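Local coordinates for nisin biosynthesis protein nisC (Lactococcus lactis subsp. lactis, PDB 2G0D) that acts as the zinc-containing cyclase of nisin biosynthesis, closing the thioether rings of this lantibiotic on a largely helical toroid, at residues A[3-8]-A[50-55]; A[9-14]-A[38-43]; A[358-363]-A[377-382]. All blocks are in the same frame, centred on the assembly; numbering follows the deposited sequence.

Interaction 1 (A[3-8]-A[50-55]); sequences NIKRNV and KDNSKI
Lys50 and Lys5 meet without any polar bond between them, the ammonium end of one lysine lying on the carbon stem of the other. The chain of Lys50 bends at its third and fourth torsions (chi3 78°, chi4 -101°), bringing its ammonium over the root of Lys5, with NZ 3.7 Å from Lys5 CB and a similar distance from CA and CG. Further back, Lys50 CE grazes Ile4 CG2 at 4.4 Å. The two charges stay apart, since Lys5 runs outward in extended form and its NZ ends 6.4 Å from Lys50 NZ. Next comes Asp51, whose OD2, 6.3 Å from Lys5 NZ, could offset some of that positive charge without forming a salt bridge. Asn52 then lies across Lys5 at about a right angle, and its ND2 rests 3.4 Å from Lys5 CE. A type I turn from Lys50 to Ser53, with Ser53 N bonded to Lys50 O, leads the chain into helix 53-74, and Asn52 at its N-cap makes no side-chain capping bond. Tyr56 of helix 53-74 lies against Lys5, Val8 and Lys50, while Ile4 reaches Leu361 of helix 357-362 and packs on Ile380 and Leu383 of helix 376-387.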
# COMPACT_ATOMS: atom_id res chain seq x y z
N ASN A 3 -25.88 4.57 -8.59
CA ASN A 3 -25.24 3.34 -9.03
C ASN A 3 -24.25 2.68 -8.05
O ASN A 3 -24.00 1.48 -8.16
CB ASN A 3 -24.70 3.46 -10.47
CG ASN A 3 -23.31 4.04 -10.56
OD1 ASN A 3 -22.90 4.92 -9.78
ND2 ASN A 3 -22.56 3.56 -11.56
N ILE A 4 -23.70 3.44 -7.09
CA ILE A 4 -22.94 2.82 -5.99
C ILE A 4 -23.83 1.85 -5.21
O ILE A 4 -23.46 0.70 -5.01
CB ILE A 4 -22.21 3.85 -5.07
CG1 ILE A 4 -21.06 4.49 -5.87
CG2 ILE A 4 -21.70 3.19 -3.79
CD1 ILE A 4 -20.05 5.25 -5.08
N LYS A 5 -25.02 2.29 -4.82
CA LYS A 5 -25.93 1.44 -4.05
C LYS A 5 -26.22 0.10 -4.76
O LYS A 5 -26.05 -0.96 -4.18
CB LYS A 5 -27.23 2.19 -3.74
CG LYS A 5 -28.07 1.54 -2.67
CD LYS A 5 -29.42 2.17 -2.69
CE LYS A 5 -30.10 2.06 -1.38
NZ LYS A 5 -31.57 2.31 -1.55
N ARG A 6 -26.65 0.15 -6.02
CA ARG A 6 -26.87 -1.07 -6.81
C ARG A 6 -25.66 -2.02 -6.83
O ARG A 6 -25.78 -3.23 -6.59
CB ARG A 6 -27.25 -0.71 -8.23
CG ARG A 6 -27.70 -1.91 -9.07
CD ARG A 6 -28.37 -1.47 -10.36
NE ARG A 6 -27.38 -0.93 -11.30
CZ ARG A 6 -27.16 0.37 -11.49
NH1 ARG A 6 -27.87 1.29 -10.81
NH2 ARG A 6 -26.24 0.76 -12.35
N ASN A 7 -24.50 -1.47 -7.13
CA ASN A 7 -23.28 -2.27 -7.15
C ASN A 7 -22.89 -2.87 -5.79
O ASN A 7 -22.45 -4.02 -5.73
CB ASN A 7 -22.15 -1.45 -7.76
CG ASN A 7 -22.25 -1.42 -9.26
OD1 ASN A 7 -21.82 -2.36 -9.92
ND2 ASN A 7 -22.89 -0.37 -9.81
N VAL A 8 -23.05 -2.10 -4.72
CA VAL A 8 -22.73 -2.59 -3.40
C VAL A 8 -23.64 -3.80 -3.08
O VAL A 8 -23.17 -4.84 -2.60
CB VAL A 8 -22.87 -1.49 -2.36
CG1 VAL A 8 -22.77 -2.07 -0.94
CG2 VAL A 8 -21.78 -0.43 -2.58
N LYS A 50 -24.66 6.58 4.44
CA LYS A 50 -25.72 6.18 3.48
C LYS A 50 -26.93 5.57 4.19
O LYS A 50 -26.84 5.14 5.35
CB LYS A 50 -25.16 5.24 2.37
CG LYS A 50 -24.42 5.99 1.21
CD LYS A 50 -23.81 5.08 0.06
CE LYS A 50 -24.81 4.51 -1.02
NZ LYS A 50 -25.21 3.05 -0.79
N ASP A 51 -28.08 5.56 3.51
CA ASP A 51 -29.34 5.13 4.14
C ASP A 51 -29.35 3.68 4.62
O ASP A 51 -29.90 3.39 5.69
CB ASP A 51 -30.54 5.41 3.23
CG ASP A 51 -30.89 6.90 3.18
OD1 ASP A 51 -30.44 7.65 4.06
OD2 ASP A 51 -31.62 7.31 2.24
N ASN A 52 -28.73 2.78 3.85
CA ASN A 52 -28.72 1.36 4.19
C ASN A 52 -27.63 0.93 5.15
O ASN A 52 -27.37 -0.27 5.30
CB ASN A 52 -28.67 0.50 2.93
CG ASN A 52 -30.02 0.34 2.28
OD1 ASN A 52 -31.05 0.73 2.85
ND2 ASN A 52 -30.03 -0.24 1.08
N SER A 53 -27.00 1.90 5.82
CA SER A 53 -25.85 1.65 6.69
C SER A 53 -26.08 0.70 7.87
O SER A 53 -25.13 0.12 8.38
CB SER A 53 -25.28 2.97 7.19
OG SER A 53 -26.25 3.68 7.93
N LYS A 54 -27.32 0.55 8.32
CA LYS A 54 -27.60 -0.41 9.40
C LYS A 54 -27.64 -1.86 8.90
O LYS A 54 -27.27 -2.79 9.62
CB LYS A 54 -28.87 -0.05 10.18
CG LYS A 54 -28.69 1.19 11.10
CD LYS A 54 -27.85 0.88 12.35
CE LYS A 54 -28.73 0.61 13.57
NZ LYS A 54 -29.30 1.87 14.13
N ILE A 55 -28.10 -2.03 7.66
CA ILE A 55 -27.96 -3.28 6.92
C ILE A 55 -26.47 -3.56 6.65
O ILE A 55 -26.01 -4.69 6.80
CB ILE A 55 -28.73 -3.22 5.59
CG1 ILE A 55 -30.21 -2.94 5.84
CG2 ILE A 55 -28.54 -4.51 4.77
CD1 ILE A 55 -30.95 -2.35 4.64

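Interaction 2 (A[9-14]-A[38-43]); sequences EKIIAQ and PGIILM
Ile11 meets Ile40 and Met43 with its two branches, dividing the work between them. Its first torsion sets CG1 anti to the carbonyl carbon and CG2 anti to the backbone N, and this sends the CG2 methyl and the CG1-CD1 arm to different partners. CG2 lies 4.0 Å from Ile40 CD1, the two isoleucines passing at a slant. The other arm carries CD1 to 3.8 Å from Met43 SD, and here the side chains reach toward each other tip to tip. Ile40 is the more compact partner: its second torsion turns back (chi2 -51°) where that of Ile11 is extended, and only the terminal CD1 comes within close range of Ile11. Met43 takes the opposite course. It is stretched out through its first two torsions (chi1 168°), which carries the sulfur across to the other helix, and then folds at the last bond (chi3 73°). The fold brings CE opposite both ends of Ile11, 4.2 Å from Ile11 CG2 and 4.2 Å from Ile11 CD1. In this alpha toroid the contact joins the N-terminal helix 3-20 to helix 37-45 by apolar packing, with no hydrogen bond between the two segments. Helix 376-387 adds to the same apolar cluster, where Ile380 touches both Ile11 and Met43, Ile376 packs on Ile11, and Ser377 packs on Met43. The following residue, Ile12, leans instead on Tyr56, Lys59 and Tyr63 of helix 53-74.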
# COMPACT_ATOMS: atom_id res chain seq x y z
N GLU A 9 -24.92 -3.65 -3.40
CA GLU A 9 -25.92 -4.69 -3.16
C GLU A 9 -25.55 -6.01 -3.81
O GLU A 9 -25.67 -7.05 -3.19
CB GLU A 9 -27.31 -4.22 -3.59
CG GLU A 9 -27.96 -3.30 -2.53
CD GLU A 9 -29.20 -2.55 -3.03
OE1 GLU A 9 -29.58 -2.73 -4.22
OE2 GLU A 9 -29.79 -1.78 -2.24
N LYS A 10 -25.08 -5.95 -5.05
CA LYS A 10 -24.66 -7.16 -5.73
C LYS A 10 -23.42 -7.76 -5.08
O LYS A 10 -23.35 -8.99 -4.94
CB LYS A 10 -24.52 -6.95 -7.26
CG LYS A 10 -23.12 -6.72 -7.81
CD LYS A 10 -23.13 -6.65 -9.37
CE LYS A 10 -22.76 -7.99 -10.04
NZ LYS A 10 -22.69 -7.90 -11.55
N ILE A 11 -22.49 -6.90 -4.63
CA ILE A 11 -21.28 -7.38 -3.94
C ILE A 11 -21.67 -8.08 -2.65
O ILE A 11 -21.11 -9.13 -2.32
CB ILE A 11 -20.25 -6.24 -3.65
CG1 ILE A 11 -19.70 -5.64 -4.95
CG2 ILE A 11 -19.09 -6.76 -2.79
CD1 ILE A 11 -19.07 -4.24 -4.76
N ILE A 12 -22.62 -7.50 -1.92
CA ILE A 12 -23.08 -8.13 -0.69
C ILE A 12 -23.69 -9.51 -0.97
O ILE A 12 -23.39 -10.47 -0.26
CB ILE A 12 -24.09 -7.25 0.09
CG1 ILE A 12 -23.42 -5.95 0.58
CG2 ILE A 12 -24.65 -8.03 1.30
CD1 ILE A 12 -24.41 -4.84 0.94
N ALA A 13 -24.52 -9.61 -2.02
CA ALA A 13 -25.11 -10.89 -2.46
C ALA A 13 -24.06 -11.96 -2.81
O ALA A 13 -24.23 -13.14 -2.51
CB ALA A 13 -26.06 -10.67 -3.65
N GLN A 14 -22.97 -11.54 -3.45
CA GLN A 14 -21.88 -12.45 -3.77
C GLN A 14 -21.22 -12.98 -2.49
O GLN A 14 -20.95 -14.19 -2.37
CB GLN A 14 -20.84 -11.74 -4.66
CG GLN A 14 -21.40 -11.39 -6.05
CD GLN A 14 -20.39 -10.74 -6.98
OE1 GLN A 14 -19.34 -11.33 -7.29
NE2 GLN A 14 -20.69 -9.52 -7.44
N PRO A 38 -11.91 -8.62 4.37
CA PRO A 38 -11.40 -7.36 4.89
C PRO A 38 -11.59 -6.15 3.93
O PRO A 38 -11.98 -5.07 4.40
CB PRO A 38 -9.92 -7.67 5.13
CG PRO A 38 -9.94 -9.15 5.50
CD PRO A 38 -10.91 -9.71 4.49
N GLY A 39 -11.33 -6.33 2.63
CA GLY A 39 -11.60 -5.25 1.63
C GLY A 39 -13.08 -4.91 1.52
O GLY A 39 -13.46 -3.74 1.41
N ILE A 40 -13.92 -5.94 1.61
CA ILE A 40 -15.36 -5.75 1.57
C ILE A 40 -15.89 -5.00 2.80
O ILE A 40 -16.71 -4.08 2.66
CB ILE A 40 -16.10 -7.10 1.43
CG1 ILE A 40 -15.55 -7.89 0.23
CG2 ILE A 40 -17.59 -6.89 1.27
CD1 ILE A 40 -15.49 -7.12 -1.10
N ILE A 41 -15.42 -5.40 3.99
CA ILE A 41 -15.73 -4.73 5.24
C ILE A 41 -15.35 -3.25 5.15
O ILE A 41 -16.13 -2.40 5.56
CB ILE A 41 -14.97 -5.41 6.44
CG1 ILE A 41 -15.59 -6.80 6.74
CG2 ILE A 41 -14.99 -4.53 7.68
CD1 ILE A 41 -14.67 -7.74 7.58
N LEU A 42 -14.17 -2.93 4.59
CA LEU A 42 -13.75 -1.51 4.43
C LEU A 42 -14.67 -0.69 3.54
O LEU A 42 -15.08 0.41 3.91
CB LEU A 42 -12.29 -1.36 3.99
CG LEU A 42 -11.31 -1.76 5.10
CD1 LEU A 42 -9.90 -1.94 4.56
CD2 LEU A 42 -11.32 -0.71 6.24
N MET A 43 -15.03 -1.26 2.40
CA MET A 43 -15.91 -0.58 1.46
C MET A 43 -17.27 -0.27 2.08
O MET A 43 -17.78 0.82 1.93
CB MET A 43 -16.09 -1.40 0.19
CG MET A 43 -17.24 -0.87 -0.69
SD MET A 43 -17.90 -2.07 -1.84
CE MET A 43 -18.80 -3.13 -0.73

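Interaction 3 (A[358-363]-A[377-382]); sequences EQILEE and SGCILV
Cys379 brings its sulfur against both Ile360 and Leu361 because its first torsion is fully extended (chi1 -177°), with SG anti to the backbone N and directed at the facing helix. Leu361 is turned differently: CG stands anti to the carbonyl carbon (chi1 -75°), so although its CB does not point straight across, the CD2 methyl is delivered to the interface. The two segments belong to consecutive helices, 357-362 and 376-387, joined by a long loop, which pack as an antiparallel helix pair within the alpha toroid. The short axes run 10.8 Å apart at an angle of 164°. Leu361 CA and Cys379 CA form the closest CA pair, at 7.9 Å, and the cysteine SG takes part in two of the three close side-chain pairs. It is approached by two methyl groups, Ile360 CG2 at 3.6 Å and Leu361 CD2 at 4.0 Å, and packs here as an apolar group; the zinc ion is held by other residues, Cys278, Cys324 and His325. Leu361 CD2 is shared. Besides the sulfur it meets Ile380 CG1 at 3.9 Å, the leucine and isoleucine crossing at about a right angle. Leu361 also packs on Asn3 and Asn7 of helix 3-20, while Tyr364 and Ser328 pack on Cys379. No hydrogen bond links the two segments, but the start of the second helix is tied to the connecting loop by Ser377, whose OG is hydrogen-bonded to Thr370 O.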
# COMPACT_ATOMS: atom_id res chain seq x y z
N GLU A 358 -20.09 6.81 -13.39
CA GLU A 358 -21.12 5.86 -13.77
C GLU A 358 -20.60 4.83 -14.76
O GLU A 358 -20.77 3.62 -14.57
CB GLU A 358 -22.35 6.60 -14.34
CG GLU A 358 -22.15 7.31 -15.70
CD GLU A 358 -21.08 8.41 -15.69
OE1 GLU A 358 -21.03 9.20 -14.72
OE2 GLU A 358 -20.29 8.47 -16.67
N GLN A 359 -19.97 5.32 -15.82
CA GLN A 359 -19.38 4.47 -16.85
C GLN A 359 -18.23 3.63 -16.26
O GLN A 359 -18.02 2.48 -16.66
CB GLN A 359 -18.92 5.33 -18.04
CG GLN A 359 -17.95 4.64 -18.99
CD GLN A 359 -17.66 5.44 -20.26
OE1 GLN A 359 -18.34 6.43 -20.56
NE2 GLN A 359 -16.65 5.00 -21.02
N ILE A 360 -17.52 4.18 -15.29
CA ILE A 360 -16.42 3.45 -14.66
C ILE A 360 -16.90 2.15 -13.98
O ILE A 360 -16.33 1.09 -14.20
CB ILE A 360 -15.57 4.36 -13.72
CG1 ILE A 360 -14.78 5.38 -14.55
CG2 ILE A 360 -14.61 3.52 -12.87
CD1 ILE A 360 -14.22 6.59 -13.76
N LEU A 361 -17.98 2.23 -13.20
CA LEU A 361 -18.53 1.05 -12.51
C LEU A 361 -19.22 0.04 -13.42
O LEU A 361 -19.07 -1.16 -13.22
CB LEU A 361 -19.50 1.47 -11.42
CG LEU A 361 -18.94 2.05 -10.12
CD1 LEU A 361 -20.02 2.08 -9.05
CD2 LEU A 361 -17.72 1.26 -9.64
N GLU A 362 -19.98 0.54 -14.39
CA GLU A 362 -20.74 -0.32 -15.30
C GLU A 362 -19.81 -1.13 -16.20
O GLU A 362 -20.05 -2.32 -16.43
CB GLU A 362 -21.68 0.54 -16.14
CG GLU A 362 -22.65 -0.24 -17.02
CD GLU A 362 -23.07 0.54 -18.25
OE1 GLU A 362 -23.74 1.59 -18.09
OE2 GLU A 362 -22.72 0.11 -19.38
N GLU A 363 -18.75 -0.50 -16.69
CA GLU A 363 -17.80 -1.19 -17.55
C GLU A 363 -16.70 -1.86 -16.74
O GLU A 363 -15.80 -2.47 -17.31
CB GLU A 363 -17.17 -0.22 -18.55
CG GLU A 363 -18.15 0.37 -19.58
CD GLU A 363 -17.46 1.24 -20.62
OE1 GLU A 363 -16.25 1.05 -20.88
OE2 GLU A 363 -18.13 2.11 -21.21
N SER A 377 -14.56 -3.25 -5.54
CA SER A 377 -14.76 -2.57 -4.25
C SER A 377 -13.67 -1.52 -3.94
O SER A 377 -13.90 -0.56 -3.23
CB SER A 377 -14.89 -3.56 -3.10
OG SER A 377 -13.65 -4.20 -2.88
N GLY A 378 -12.48 -1.70 -4.49
CA GLY A 378 -11.45 -0.68 -4.34
C GLY A 378 -11.86 0.60 -5.04
O GLY A 378 -11.70 1.71 -4.50
N CYS A 379 -12.37 0.44 -6.26
CA CYS A 379 -12.86 1.55 -7.07
C CYS A 379 -14.01 2.29 -6.35
O CYS A 379 -14.03 3.52 -6.31
CB CYS A 379 -13.31 1.02 -8.43
SG CYS A 379 -13.88 2.25 -9.61
N ILE A 380 -14.95 1.53 -5.81
CA ILE A 380 -16.08 2.08 -5.04
C ILE A 380 -15.57 2.88 -3.84
O ILE A 380 -16.10 3.94 -3.54
CB ILE A 380 -17.08 0.97 -4.60
CG1 ILE A 380 -17.80 0.43 -5.83
CG2 ILE A 380 -18.07 1.48 -3.56
CD1 ILE A 380 -18.50 -0.94 -5.64
N LEU A 381 -14.55 2.36 -3.15
CA LEU A 381 -13.95 3.10 -2.04
C LEU A 381 -13.47 4.47 -2.47
O LEU A 381 -13.77 5.47 -1.81
CB LEU A 381 -12.79 2.33 -1.39
CG LEU A 381 -13.19 1.44 -0.20
CD1 LEU A 381 -12.19 0.29 -0.04
CD2 LEU A 381 -13.27 2.26 1.07
N VAL A 382 -12.71 4.52 -3.56
CA VAL A 382 -12.23 5.78 -4.12
C VAL A 382 -13.41 6.70 -4.40
O VAL A 382 -13.41 7.86 -3.95
CB VAL A 382 -11.40 5.56 -5.43
CG1 VAL A 382 -10.92 6.89 -6.00
CG2 VAL A 382 -10.18 4.65 -5.19

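From the N terminus, helix 3-20 enters both early contacts. Its residues 9-14 close the shorter loop of interaction 2 when the chain returns as helix 37-45, and residues 3-8 close the longer loop of interaction 1 at the start of helix 53-74, so interaction 2 nests within interaction 1. Interaction 3 follows much later, in series, as a local loop near the C-terminal end. Space joins what sequence separates: Val8 CG1 lies 4.1 Å from Met43 CE, Met43 CA lies 3.8 Å from Leu381 CG, and Asn3 ND2 approaches Glu358 CA at 3.5 Å. The first helices of the chain and its last two helices thus meet on one side of the toroid.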